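Local atomic coordinates of putative Zn-dependent Alcohol Dehydrogenase (Rhodobacter sphaeroides, PDB entry 3IV6), a protein that binds S-adenosylmethionine on a Rossmann-like fold and is probably a methyltransferase rather than an alcohol dehydrogenase. Residues A[123-128]-A[175-180]; A[127-132]-A[229-234]; A[194-199]-A[205-210]; A[243-246]-A[250-253]. One frame throughout, in Å; residues are numbered along the deposited sequence.

Overall arrangement
The four contacts lie around the S-adenosylmethionine site, which F123 lines. Interactions 1 and 2, with centres about 14 Å apart, share E127 and A128 at the start of helix 125-139 and join where F123 packs on A131. Interaction 1 ties the start of that helix to the small three-stranded sheet; interaction 2 packs the helix against the 229-234 loop. Interaction 3 belongs to the helical part next to the small sheet, its centre about 29 Å from that of interaction 2 and across the centre of the chain. Interaction 4 is the hairpin at the edge of the main sheet. F123 touches the ligand; the side chains of W207 and T251 come within about 7 and 9 Å of it.

Interaction 1: A[123-128]-A[175-180]; sequences FTTEEA and PSDKTF
The capped N-terminus of helix 125-139, with T124 at the N-cap and T125 next to it, meets D177 and T179 of the turn leading into strand 179-181. The polar link runs from T125 to D177: OG1 of T125 lies 3.1 Å from OD2 of D177, a possible hydrogen bond, since the one hydroxyl proton has a weak second partner, the T215 hydroxyl. The two side chains run antiparallel, one alongside the other. D177 brings its carboxylate to this place with CG set between its own backbone N and carbonyl carbon (chi1 65°), and the nearby helix start would probably ease its negative charge. Beside this link, the methyls CG2 of T124 and CG2 of T179 meet loosely at 4.4 Å. T124 and E127 form a capping box: E127 N gives a hydrogen bond to T124 OG1 at 3.2 Å, and T124 N returns a weak one to E127 OE1 at 3.4 Å, the same carboxylate that pairs with K10. In the 175-180 segment, K178 and T179 both face D174 in a G1 beta bulge. The T179 hydroxyl bonds to T215. Strand 213-215 thus lies along both segments, T124 and T179 both resting on K213, while F180 turns to helix 154-164 and F123, just before the cap, touches S-adenosylmethionine.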
loop_
_atom_site.group_PDB
_atom_site.type_symbol
_atom_site.label_atom_id
_atom_site.label_comp_id
_atom_site.label_asym_id
_atom_site.label_seq_id
_atom_site.Cartn_x
_atom_site.Cartn_y
_atom_site.Cartn_z
ATOM N N PHE A 123 -0.699 2.235 -6.197
ATOM C CA PHE A 123 -1.776 2.309 -7.175
ATOM C C PHE A 123 -1.708 3.481 -8.145
ATOM O O PHE A 123 -1.073 4.516 -7.901
ATOM C CB PHE A 123 -3.157 2.343 -6.492
ATOM C CG PHE A 123 -3.411 1.201 -5.536
ATOM C CD1 PHE A 123 -3.001 -0.105 -5.848
ATOM C CD2 PHE A 123 -4.089 1.427 -4.341
ATOM C CE1 PHE A 123 -3.209 -1.153 -4.995
ATOM C CE2 PHE A 123 -4.329 0.360 -3.459
ATOM C CZ PHE A 123 -3.866 -0.953 -3.800
ATOM N N THR A 124 -2.385 3.289 -9.272
ATOM C CA THR A 124 -2.807 4.392 -10.121
ATOM C C THR A 124 -4.059 4.958 -9.472
ATOM O O THR A 124 -4.571 4.393 -8.503
ATOM C CB THR A 124 -3.189 3.926 -11.520
ATOM O OG1 THR A 124 -4.292 3.003 -11.450
ATOM C CG2 THR A 124 -1.985 3.326 -12.253
ATOM N N THR A 125 -4.559 6.064 -9.998
ATOM C CA THR A 125 -5.742 6.685 -9.430
ATOM C C THR A 125 -7.004 5.807 -9.521
ATOM O O THR A 125 -7.675 5.615 -8.518
ATOM C CB THR A 125 -5.992 8.028 -10.072
ATOM O OG1 THR A 125 -4.777 8.774 -10.028
ATOM C CG2 THR A 125 -7.066 8.772 -9.321
ATOM N N GLU A 126 -7.345 5.289 -10.699
ATOM C CA GLU A 126 -8.476 4.375 -10.788
ATOM C C GLU A 126 -8.270 3.064 -10.004
ATOM O O GLU A 126 -9.231 2.466 -9.513
ATOM C CB GLU A 126 -8.830 4.062 -12.245
ATOM C CG GLU A 126 -7.740 3.315 -13.005
ATOM C CD GLU A 126 -7.919 1.787 -13.018
ATOM O OE1 GLU A 126 -8.937 1.283 -12.484
ATOM O OE2 GLU A 126 -7.034 1.086 -13.573
ATOM N N GLU A 127 -7.038 2.592 -9.899
ATOM C CA GLU A 127 -6.775 1.452 -9.047
ATOM C C GLU A 127 -7.042 1.822 -7.554
ATOM O O GLU A 127 -7.707 1.082 -6.811
ATOM C CB GLU A 127 -5.337 0.990 -9.219
ATOM C CG GLU A 127 -5.072 -0.078 -10.205
ATOM C CD GLU A 127 -3.695 -0.750 -9.973
ATOM O OE1 GLU A 127 -2.670 -0.028 -9.913
ATOM O OE2 GLU A 127 -3.638 -2.008 -9.844
ATOM N N ALA A 128 -6.520 2.963 -7.117
ATOM C CA ALA A 128 -6.750 3.409 -5.748
ATOM C C ALA A 128 -8.226 3.606 -5.427
ATOM O O ALA A 128 -8.662 3.296 -4.311
ATOM C CB ALA A 128 -5.940 4.673 -5.410
ATOM N N PRO A 175 1.758 14.321 -16.264
ATOM C CA PRO A 175 1.649 15.405 -15.284
ATOM C C PRO A 175 0.213 15.723 -14.910
ATOM O O PRO A 175 0.028 16.319 -13.855
ATOM C CB PRO A 175 2.268 16.597 -16.010
ATOM C CG PRO A 175 2.958 16.015 -17.200
ATOM C CD PRO A 175 2.214 14.800 -17.572
ATOM N N SER A 176 -0.762 15.338 -15.739
ATOM C CA SER A 176 -2.184 15.552 -15.452
ATOM C C SER A 176 -2.570 15.091 -14.039
ATOM O O SER A 176 -3.240 15.838 -13.301
ATOM C CB SER A 176 -3.055 14.837 -16.483
ATOM O OG SER A 176 -3.099 13.448 -16.210
ATOM N N ASP A 177 -2.155 13.870 -13.681
ATOM C CA ASP A 177 -2.354 13.349 -12.321
ATOM C C ASP A 177 -1.088 12.784 -11.678
ATOM O O ASP A 177 -1.174 12.080 -10.662
ATOM C CB ASP A 177 -3.452 12.269 -12.263
ATOM C CG ASP A 177 -3.097 11.002 -13.052
ATOM O OD1 ASP A 177 -2.247 11.057 -13.977
ATOM O OD2 ASP A 177 -3.697 9.942 -12.746
ATOM N N LYS A 178 0.070 13.065 -12.274
ATOM C CA LYS A 178 1.339 12.639 -11.705
ATOM C C LYS A 178 1.515 11.099 -11.623
ATOM O O LYS A 178 1.867 10.545 -10.577
ATOM C CB LYS A 178 1.540 13.314 -10.347
ATOM C CG LYS A 178 1.306 14.829 -10.435
ATOM C CD LYS A 178 1.252 15.501 -9.070
ATOM C CE LYS A 178 -0.116 15.379 -8.437
ATOM N NZ LYS A 178 -0.142 16.048 -7.086
ATOM N N THR A 179 1.296 10.418 -12.738
ATOM C CA THR A 179 1.521 8.990 -12.756
ATOM C C THR A 179 2.819 8.660 -13.457
ATOM O O THR A 179 3.062 9.134 -14.549
ATOM C CB THR A 179 0.393 8.259 -13.486
ATOM O OG1 THR A 179 -0.860 8.658 -12.936
ATOM C CG2 THR A 179 0.524 6.773 -13.323
ATOM N N PHE A 180 3.647 7.835 -12.826
ATOM C CA PHE A 180 4.857 7.331 -13.446
ATOM C C PHE A 180 4.677 5.930 -14.027
ATOM O O PHE A 180 4.014 5.086 -13.423
ATOM C CB PHE A 180 5.966 7.277 -12.426
ATOM C CG PHE A 180 6.560 8.611 -12.101
ATOM C CD1 PHE A 180 7.457 9.218 -12.964
ATOM C CD2 PHE A 180 6.263 9.232 -10.908
ATOM C CE1 PHE A 180 8.019 10.424 -12.656
ATOM C CE2 PHE A 180 6.819 10.455 -10.599
ATOM C CZ PHE A 180 7.698 11.048 -11.474
#

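Interaction 2: A[127-132]-A[229-234]; sequences EARRAC and DVVNAR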
loop_
_atom_site.group_PDB
_atom_site.type_symbol
_atom_site.label_atom_id
_atom_site.label_comp_id
_atom_site.label_asym_id
_atom_site.label_seq_id
_atom_site.Cartn_x
_atom_site.Cartn_y
_atom_site.Cartn_z
ATOM N N GLU A 127 -7.038 2.592 -9.899
ATOM C CA GLU A 127 -6.775 1.452 -9.047
ATOM C C GLU A 127 -7.042 1.822 -7.554
ATOM O O GLU A 127 -7.707 1.082 -6.811
ATOM C CB GLU A 127 -5.337 0.990 -9.219
ATOM C CG GLU A 127 -5.072 -0.078 -10.205
ATOM C CD GLU A 127 -3.695 -0.750 -9.973
ATOM O OE1 GLU A 127 -2.670 -0.028 -9.913
ATOM O OE2 GLU A 127 -3.638 -2.008 -9.844
ATOM N N ALA A 128 -6.520 2.963 -7.117
ATOM C CA ALA A 128 -6.750 3.409 -5.748
ATOM C C ALA A 128 -8.226 3.606 -5.427
ATOM O O ALA A 128 -8.662 3.296 -4.311
ATOM C CB ALA A 128 -5.940 4.673 -5.410
ATOM N N ARG A 129 -9.006 4.109 -6.382
ATOM C CA ARG A 129 -10.456 4.223 -6.166
ATOM C C ARG A 129 -11.055 2.844 -5.876
ATOM O O ARG A 129 -11.648 2.637 -4.839
ATOM C CB ARG A 129 -11.176 4.888 -7.347
ATOM C CG ARG A 129 -10.817 6.315 -7.559
ATOM C CD ARG A 129 -11.293 6.760 -8.886
ATOM N NE ARG A 129 -10.836 8.109 -9.221
ATOM C CZ ARG A 129 -10.735 8.564 -10.467
ATOM N NH1 ARG A 129 -11.063 7.767 -11.487
ATOM N NH2 ARG A 129 -10.298 9.799 -10.698
ATOM N N ARG A 130 -10.864 1.889 -6.782
ATOM C CA ARG A 130 -11.304 0.517 -6.532
ATOM C C ARG A 130 -10.834 -0.045 -5.167
ATOM O O ARG A 130 -11.594 -0.700 -4.450
ATOM C CB ARG A 130 -10.880 -0.391 -7.692
ATOM C CG ARG A 130 -11.775 -0.275 -8.911
ATOM C CD ARG A 130 -11.478 -1.366 -9.929
ATOM N NE ARG A 130 -10.241 -1.090 -10.657
ATOM C CZ ARG A 130 -9.176 -1.886 -10.685
ATOM N NH1 ARG A 130 -9.165 -3.053 -10.036
ATOM N NH2 ARG A 130 -8.121 -1.507 -11.386
ATOM N N ALA A 131 -9.578 0.202 -4.820
ATOM C CA ALA A 131 -9.053 -0.254 -3.542
ATOM C C ALA A 131 -9.858 0.292 -2.361
ATOM O O ALA A 131 -10.293 -0.477 -1.510
ATOM C CB ALA A 131 -7.583 0.108 -3.396
ATOM N N CYS A 132 -10.063 1.605 -2.314
ATOM C CA CYS A 132 -10.763 2.228 -1.183
ATOM C C CYS A 132 -12.141 1.644 -1.000
ATOM O O CYS A 132 -12.493 1.276 0.099
ATOM C CB CYS A 132 -10.793 3.767 -1.303
ATOM S SG CYS A 132 -9.084 4.430 -1.164
ATOM N N ASP A 229 -16.916 9.727 -7.109
ATOM C CA ASP A 229 -18.133 8.939 -7.369
ATOM C C ASP A 229 -17.944 7.418 -7.292
ATOM O O ASP A 229 -18.854 6.716 -6.883
ATOM C CB ASP A 229 -18.754 9.313 -8.727
ATOM C CG ASP A 229 -19.105 10.799 -8.826
ATOM O OD1 ASP A 229 -19.433 11.394 -7.772
ATOM O OD2 ASP A 229 -19.069 11.362 -9.953
ATOM N N VAL A 230 -16.779 6.912 -7.689
ATOM C CA VAL A 230 -16.556 5.471 -7.687
ATOM C C VAL A 230 -16.505 4.926 -6.264
ATOM O O VAL A 230 -16.980 3.801 -5.988
ATOM C CB VAL A 230 -15.267 5.087 -8.464
ATOM C CG1 VAL A 230 -14.860 3.617 -8.211
ATOM C CG2 VAL A 230 -15.467 5.294 -9.899
ATOM N N VAL A 231 -15.939 5.733 -5.362
ATOM C CA VAL A 231 -15.785 5.327 -3.969
ATOM C C VAL A 231 -17.039 5.608 -3.149
ATOM O O VAL A 231 -17.229 5.043 -2.078
ATOM C CB VAL A 231 -14.539 5.970 -3.306
ATOM C CG1 VAL A 231 -14.328 5.410 -1.899
ATOM C CG2 VAL A 231 -13.303 5.720 -4.159
ATOM N N ASN A 232 -17.900 6.477 -3.655
ATOM C CA ASN A 232 -19.135 6.779 -2.952
ATOM C C ASN A 232 -20.332 6.147 -3.629
ATOM O O ASN A 232 -21.498 6.429 -3.306
ATOM C CB ASN A 232 -19.297 8.278 -2.809
ATOM C CG ASN A 232 -18.302 8.847 -1.854
ATOM O OD1 ASN A 232 -18.579 8.974 -0.655
ATOM N ND2 ASN A 232 -17.099 9.132 -2.360
ATOM N N ALA A 233 -20.013 5.256 -4.554
ATOM C CA ALA A 233 -21.021 4.612 -5.366
ATOM C C ALA A 233 -21.932 3.771 -4.488
ATOM O O ALA A 233 -23.065 3.475 -4.877
ATOM C CB ALA A 233 -20.376 3.759 -6.464
ATOM N N ARG A 234 -21.456 3.382 -3.307
ATOM C CA ARG A 234 -22.271 2.517 -2.461
ATOM C C ARG A 234 -22.500 3.105 -1.071
ATOM O O ARG A 234 -22.489 2.394 -0.077
ATOM C CB ARG A 234 -21.727 1.074 -2.435
ATOM C CG ARG A 234 -21.513 0.476 -3.857
ATOM C CD ARG A 234 -21.630 -1.064 -3.947
ATOM N NE ARG A 234 -20.351 -1.793 -3.857
ATOM C CZ ARG A 234 -19.736 -2.409 -4.876
ATOM N NH1 ARG A 234 -20.257 -2.391 -6.100
ATOM N NH2 ARG A 234 -18.588 -3.053 -4.670
#
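Carbon packing between R129 and C132 of helix 125-139 and V230 and V231 makes this a partly buried helix-to-loop contact, the valines lying in the loop after helix 219-226. V231 reaches in like a fork. With CG1 anti to its backbone N (chi1 -174°), that methyl goes to CB of C132, at 3.9 Å, while its other methyl, CG2, settles against the backbone of R129, 3.6 Å from R129 O, and alongside R129 CB. V230 adds its CG1 methyl to the same carbon, R129 CB, at 4.0 Å, so both valines press on R129 CB from one side. R129 thus contributes the root of its side chain, and from CG to NE its chain runs on extended. In the Rossmann-like fold this helix is the crossover of a beta-alpha-beta unit, linking the adjacent parallel strands 113-117 and 143-149, and the loop packs on the helix flank. A131, whose CB points away from the valines, packs on F123 and I99, towards the ligand pocket. L225 of helix 219-226 extends the apolar patch, touching both A128 and R129. Just past the valines, N232 bonds through OD1 to V237 N and through ND2 to L226 O, tying the loop to both of its ends.

Interaction 3: A[194-199]-A[205-210]; sequences VPHGLI and LEWYRR
H196 and W207 form a T-shaped (edge-to-face) aromatic pair that joins a type II' beta turn, H196 to I199, to helix 201-210. The edge of the indole's six-membered ring points at the face of the imidazole, the centroids 5.2 Å apart and the planes at 82°. Two carbons do the touching: CH2 of W207 lies 3.8 Å from NE2 of H196, and CZ3 of W207 stands over the imidazole face, 4.0 Å from CD2 of H196. H196 has CG anti to its backbone N (chi1 -166°), which carries the ring across to the helix. With an alanine in place of H196, the CZ3-CH2 edge of W207 would probably lose the ring it faces. The rings have further partners: F21 meets H196, W14 meets W207 edge-to-face, and R211 makes cation-pi contacts with both W207 and the neighbouring Y208. The W207 side chain is about 7 Å from the bound S-adenosylmethionine.

Backbone bonding shapes the turn: I199 N makes a weak hydrogen bond to H196 O, and G197 takes up the positive phi of a II' corner.

Salt bridges on the helix form a network in which both oxygens of E206 are used. R210 NE meets OE2 of E206 at 2.8 Å, on the anti lone pair of that oxygen. R209 NE reaches OE1 of E206 at 3.2 Å from above the carboxylate plane, 39° out of it.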
loop_
_atom_site.group_PDB
_atom_site.type_symbol
_atom_site.label_atom_id
_atom_site.label_comp_id
_atom_site.label_asym_id
_atom_site.label_seq_id
_atom_site.Cartn_x
_atom_site.Cartn_y
_atom_site.Cartn_z
ATOM N N VAL A 194 17.550 4.709 -6.253
ATOM C CA VAL A 194 18.146 5.128 -4.991
ATOM C C VAL A 194 18.150 3.989 -3.977
ATOM O O VAL A 194 17.485 2.971 -4.171
ATOM C CB VAL A 194 17.403 6.336 -4.389
ATOM C CG1 VAL A 194 17.417 7.505 -5.361
ATOM C CG2 VAL A 194 15.977 5.952 -4.025
ATOM N N PRO A 195 18.903 4.166 -2.897
ATOM C CA PRO A 195 19.110 3.095 -1.917
ATOM C C PRO A 195 17.818 2.733 -1.193
ATOM O O PRO A 195 17.182 3.601 -0.594
ATOM C CB PRO A 195 20.106 3.713 -0.936
ATOM C CG PRO A 195 20.862 4.703 -1.749
ATOM C CD PRO A 195 19.877 5.260 -2.737
ATOM N N HIS A 196 17.438 1.460 -1.251
ATOM C CA HIS A 196 16.303 0.971 -0.499
ATOM C C HIS A 196 16.855 -0.052 0.477
ATOM O O HIS A 196 16.796 -1.266 0.248
ATOM C CB HIS A 196 15.325 0.295 -1.422
ATOM C CG HIS A 196 13.984 0.048 -0.808
ATOM N ND1 HIS A 196 13.767 -0.960 0.110
ATOM C CD2 HIS A 196 12.793 0.665 -0.988
ATOM C CE1 HIS A 196 12.499 -0.953 0.464
ATOM N NE2 HIS A 196 11.881 0.019 -0.183
ATOM N N GLY A 197 17.417 0.441 1.572
ATOM C CA GLY A 197 18.064 -0.464 2.485
ATOM C C GLY A 197 19.273 -1.109 1.841
ATOM O O GLY A 197 20.167 -0.415 1.389
ATOM N N LEU A 198 19.318 -2.428 1.819
ATOM C CA LEU A 198 20.465 -3.110 1.257
ATOM C C LEU A 198 20.104 -4.051 0.108
ATOM O O LEU A 198 20.901 -4.942 -0.243
ATOM C CB LEU A 198 21.215 -3.927 2.314
ATOM C CG LEU A 198 21.478 -3.495 3.745
ATOM C CD1 LEU A 198 22.029 -4.700 4.480
ATOM C CD2 LEU A 198 22.386 -2.311 3.849
ATOM N N ILE A 199 18.919 -3.870 -0.472
ATOM C CA ILE A 199 18.559 -4.623 -1.672
ATOM C C ILE A 199 19.375 -4.094 -2.869
ATOM O O ILE A 199 19.524 -2.860 -3.053
ATOM C CB ILE A 199 17.037 -4.577 -1.983
ATOM C CG1 ILE A 199 16.191 -4.956 -0.764
ATOM C CG2 ILE A 199 16.711 -5.536 -3.113
ATOM C CD1 ILE A 199 14.749 -4.561 -0.907
ATOM N N LEU A 205 15.630 -2.546 -9.888
ATOM C CA LEU A 205 15.267 -2.297 -11.270
ATOM C C LEU A 205 14.125 -3.181 -11.652
ATOM O O LEU A 205 13.130 -2.707 -12.196
ATOM C CB LEU A 205 16.441 -2.604 -12.189
ATOM C CG LEU A 205 16.272 -2.202 -13.660
ATOM C CD1 LEU A 205 16.405 -0.707 -13.754
ATOM C CD2 LEU A 205 17.276 -2.887 -14.574
ATOM N N GLU A 206 14.246 -4.474 -11.374
ATOM C CA GLU A 206 13.204 -5.398 -11.806
ATOM C C GLU A 206 11.887 -5.165 -11.070
ATOM O O GLU A 206 10.813 -5.109 -11.682
ATOM C CB GLU A 206 13.667 -6.853 -11.692
ATOM C CG GLU A 206 12.731 -7.881 -12.382
ATOM C CD GLU A 206 12.515 -7.595 -13.882
ATOM O OE1 GLU A 206 13.380 -6.911 -14.512
ATOM O OE2 GLU A 206 11.477 -8.053 -14.416
ATOM N N TRP A 207 11.980 -5.016 -9.748
ATOM C CA TRP A 207 10.855 -4.618 -8.911
ATOM C C TRP A 207 10.140 -3.372 -9.446
ATOM O O TRP A 207 8.918 -3.324 -9.542
ATOM C CB TRP A 207 11.437 -4.296 -7.570
ATOM C CG TRP A 207 10.480 -4.062 -6.484
ATOM C CD1 TRP A 207 9.357 -4.775 -6.206
ATOM C CD2 TRP A 207 10.590 -3.064 -5.483
ATOM N NE1 TRP A 207 8.745 -4.261 -5.095
ATOM C CE2 TRP A 207 9.491 -3.210 -4.630
ATOM C CE3 TRP A 207 11.516 -2.049 -5.231
ATOM C CZ2 TRP A 207 9.290 -2.387 -3.533
ATOM C CZ3 TRP A 207 11.314 -1.223 -4.133
ATOM C CH2 TRP A 207 10.208 -1.396 -3.305
ATOM N N TYR A 208 10.914 -2.353 -9.785
ATOM C CA TYR A 208 10.329 -1.148 -10.353
ATOM C C TYR A 208 9.629 -1.412 -11.686
ATOM O O TYR A 208 8.523 -0.939 -11.899
ATOM C CB TYR A 208 11.379 -0.028 -10.473
ATOM C CG TYR A 208 11.366 0.877 -9.264
ATOM C CD1 TYR A 208 10.386 1.860 -9.123
ATOM C CD2 TYR A 208 12.284 0.717 -8.227
ATOM C CE1 TYR A 208 10.332 2.673 -8.015
ATOM C CE2 TYR A 208 12.232 1.534 -7.087
ATOM C CZ TYR A 208 11.251 2.511 -6.995
ATOM O OH TYR A 208 11.175 3.339 -5.884
ATOM N N ARG A 209 10.283 -2.164 -12.566
ATOM C CA ARG A 209 9.744 -2.433 -13.894
ATOM C C ARG A 209 8.456 -3.244 -13.811
ATOM O O ARG A 209 7.536 -3.050 -14.607
ATOM C CB ARG A 209 10.775 -3.170 -14.751
ATOM C CG ARG A 209 11.855 -2.272 -15.332
ATOM C CD ARG A 209 13.048 -3.082 -15.812
ATOM N NE ARG A 209 12.645 -4.362 -16.385
ATOM C CZ ARG A 209 12.464 -4.576 -17.685
ATOM N NH1 ARG A 209 12.650 -3.590 -18.552
ATOM N NH2 ARG A 209 12.096 -5.773 -18.118
ATOM N N ARG A 210 8.396 -4.153 -12.844
ATOM C CA ARG A 210 7.233 -5.018 -12.675
ATOM C C ARG A 210 6.103 -4.287 -11.958
ATOM O O ARG A 210 4.974 -4.774 -11.903
ATOM C CB ARG A 210 7.615 -6.283 -11.903
ATOM C CG ARG A 210 8.703 -7.111 -12.567
ATOM C CD ARG A 210 8.784 -8.503 -11.963
ATOM N NE ARG A 210 9.687 -9.373 -12.711
ATOM C CZ ARG A 210 10.004 -10.611 -12.348
ATOM N NH1 ARG A 210 9.491 -11.130 -11.241
ATOM N NH2 ARG A 210 10.834 -11.330 -13.090
#

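Interaction 4: A[243-246]-A[250-253]; sequences VELP and NTML
Selenomethionine M252 lays its selenium over one face of the V243-E244 peptide, with SE 3.7 Å from E244 N, while the side chains of V243 and L253 point to the opposite face of the sheet from M252; at the edges, the peptides meet by backbone bonds. M252 gets there with CG anti to its own N (chi1 -174°) and a chain bent at the next two torsions. V243 and L253 form an antiparallel hydrogen-bonded pair: V243 N donates to L253 O at 2.8 Å, and L253 N donates back to V243 O. E244 and M252 are the following non-hydrogen-bonded pair. This is the closing end of the beta hairpin of strands 237-244 and 251-258, which finishes the main sheet in the way of class I methyltransferases. L245 N next donates to T251 O at 2.9 Å. Its side chain splits its branches, CD1 to T251 CG2 at 3.5 Å and CD2 to L253 CB at 4.1 Å. Cutting L245 back to an alanine is likely to uncover both T251 CG2 and L253 CB. One water bridges L245 O and T251 N, and the T251 hydroxyl bonds to P249 O. L253 also packs on I38 and F39 of helix 33-39.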
loop_
_atom_site.group_PDB
_atom_site.type_symbol
_atom_site.label_atom_id
_atom_site.label_comp_id
_atom_site.label_asym_id
_atom_site.label_seq_id
_atom_site.Cartn_x
_atom_site.Cartn_y
_atom_site.Cartn_z
ATOM N N VAL A 243 -3.850 12.430 10.036
ATOM C CA VAL A 243 -2.738 12.848 10.860
ATOM C C VAL A 243 -1.349 12.683 10.208
ATOM O O VAL A 243 -1.041 11.638 9.664
ATOM C CB VAL A 243 -2.799 12.061 12.164
ATOM C CG1 VAL A 243 -1.704 12.500 13.102
ATOM C CG2 VAL A 243 -4.127 12.300 12.759
ATOM N N GLU A 244 -0.537 13.733 10.278
ATOM C CA GLU A 244 0.824 13.684 9.757
ATOM C C GLU A 244 1.730 12.850 10.657
ATOM O O GLU A 244 1.912 13.167 11.833
ATOM C CB GLU A 244 1.390 15.096 9.603
ATOM C CG GLU A 244 1.449 15.887 10.901
ATOM C CD GLU A 244 2.081 17.253 10.723
ATOM O OE1 GLU A 244 1.692 18.189 11.452
ATOM O OE2 GLU A 244 2.967 17.390 9.853
ATOM N N LEU A 245 2.296 11.787 10.098
ATOM C CA LEU A 245 2.983 10.777 10.894
ATOM C C LEU A 245 4.379 11.245 11.293
ATOM O O LEU A 245 5.039 11.967 10.547
ATOM C CB LEU A 245 3.071 9.457 10.125
ATOM C CG LEU A 245 1.776 8.651 10.011
ATOM C CD1 LEU A 245 2.021 7.338 9.285
ATOM C CD2 LEU A 245 1.174 8.404 11.387
ATOM N N PRO A 246 4.822 10.828 12.475
ATOM C CA PRO A 246 6.039 11.380 13.081
ATOM C C PRO A 246 7.284 11.017 12.280
ATOM O O PRO A 246 8.063 11.900 11.917
ATOM C CB PRO A 246 6.079 10.703 14.451
ATOM C CG PRO A 246 5.368 9.413 14.248
ATOM C CD PRO A 246 4.284 9.695 13.247
ATOM N N ASN A 250 6.829 12.622 5.140
ATOM C CA ASN A 250 5.658 13.382 4.719
ATOM C C ASN A 250 4.440 12.491 4.499
ATOM O O ASN A 250 3.793 12.553 3.453
ATOM C CB ASN A 250 5.964 14.177 3.448
ATOM C CG ASN A 250 5.059 15.383 3.284
ATOM O OD1 ASN A 250 4.779 16.099 4.245
ATOM N ND2 ASN A 250 4.596 15.613 2.061
ATOM N N THR A 251 4.133 11.660 5.491
ATOM C CA THR A 251 3.152 10.596 5.323
ATOM C C THR A 251 1.915 10.845 6.178
ATOM O O THR A 251 1.987 10.844 7.407
ATOM C CB THR A 251 3.744 9.221 5.684
ATOM O OG1 THR A 251 4.585 8.763 4.617
ATOM C CG2 THR A 251 2.635 8.207 5.919
HETATM N N MSE A 252 0.780 11.061 5.520
HETATM C CA MSE A 252 -0.472 11.329 6.218
HETATM C C MSE A 252 -1.289 10.054 6.392
HETATM O O MSE A 252 -1.482 9.294 5.442
HETATM C CB MSE A 252 -1.290 12.379 5.465
HETATM C CG MSE A 252 -2.544 12.830 6.196
HETATM SE SE MSE A 252 -2.320 14.553 7.083
HETATM C CE MSE A 252 -1.706 15.601 5.558
ATOM N N LEU A 253 -1.768 9.826 7.610
ATOM C CA LEU A 253 -2.660 8.706 7.886
ATOM C C LEU A 253 -4.117 9.155 7.910
ATOM O O LEU A 253 -4.464 10.135 8.568
ATOM C CB LEU A 253 -2.292 8.043 9.216
ATOM C CG LEU A 253 -3.287 7.015 9.758
ATOM C CD1 LEU A 253 -3.586 5.952 8.711
ATOM C CD2 LEU A 253 -2.760 6.380 11.036
HETATM O O HOH W 1 5.398 11.894 8.027
#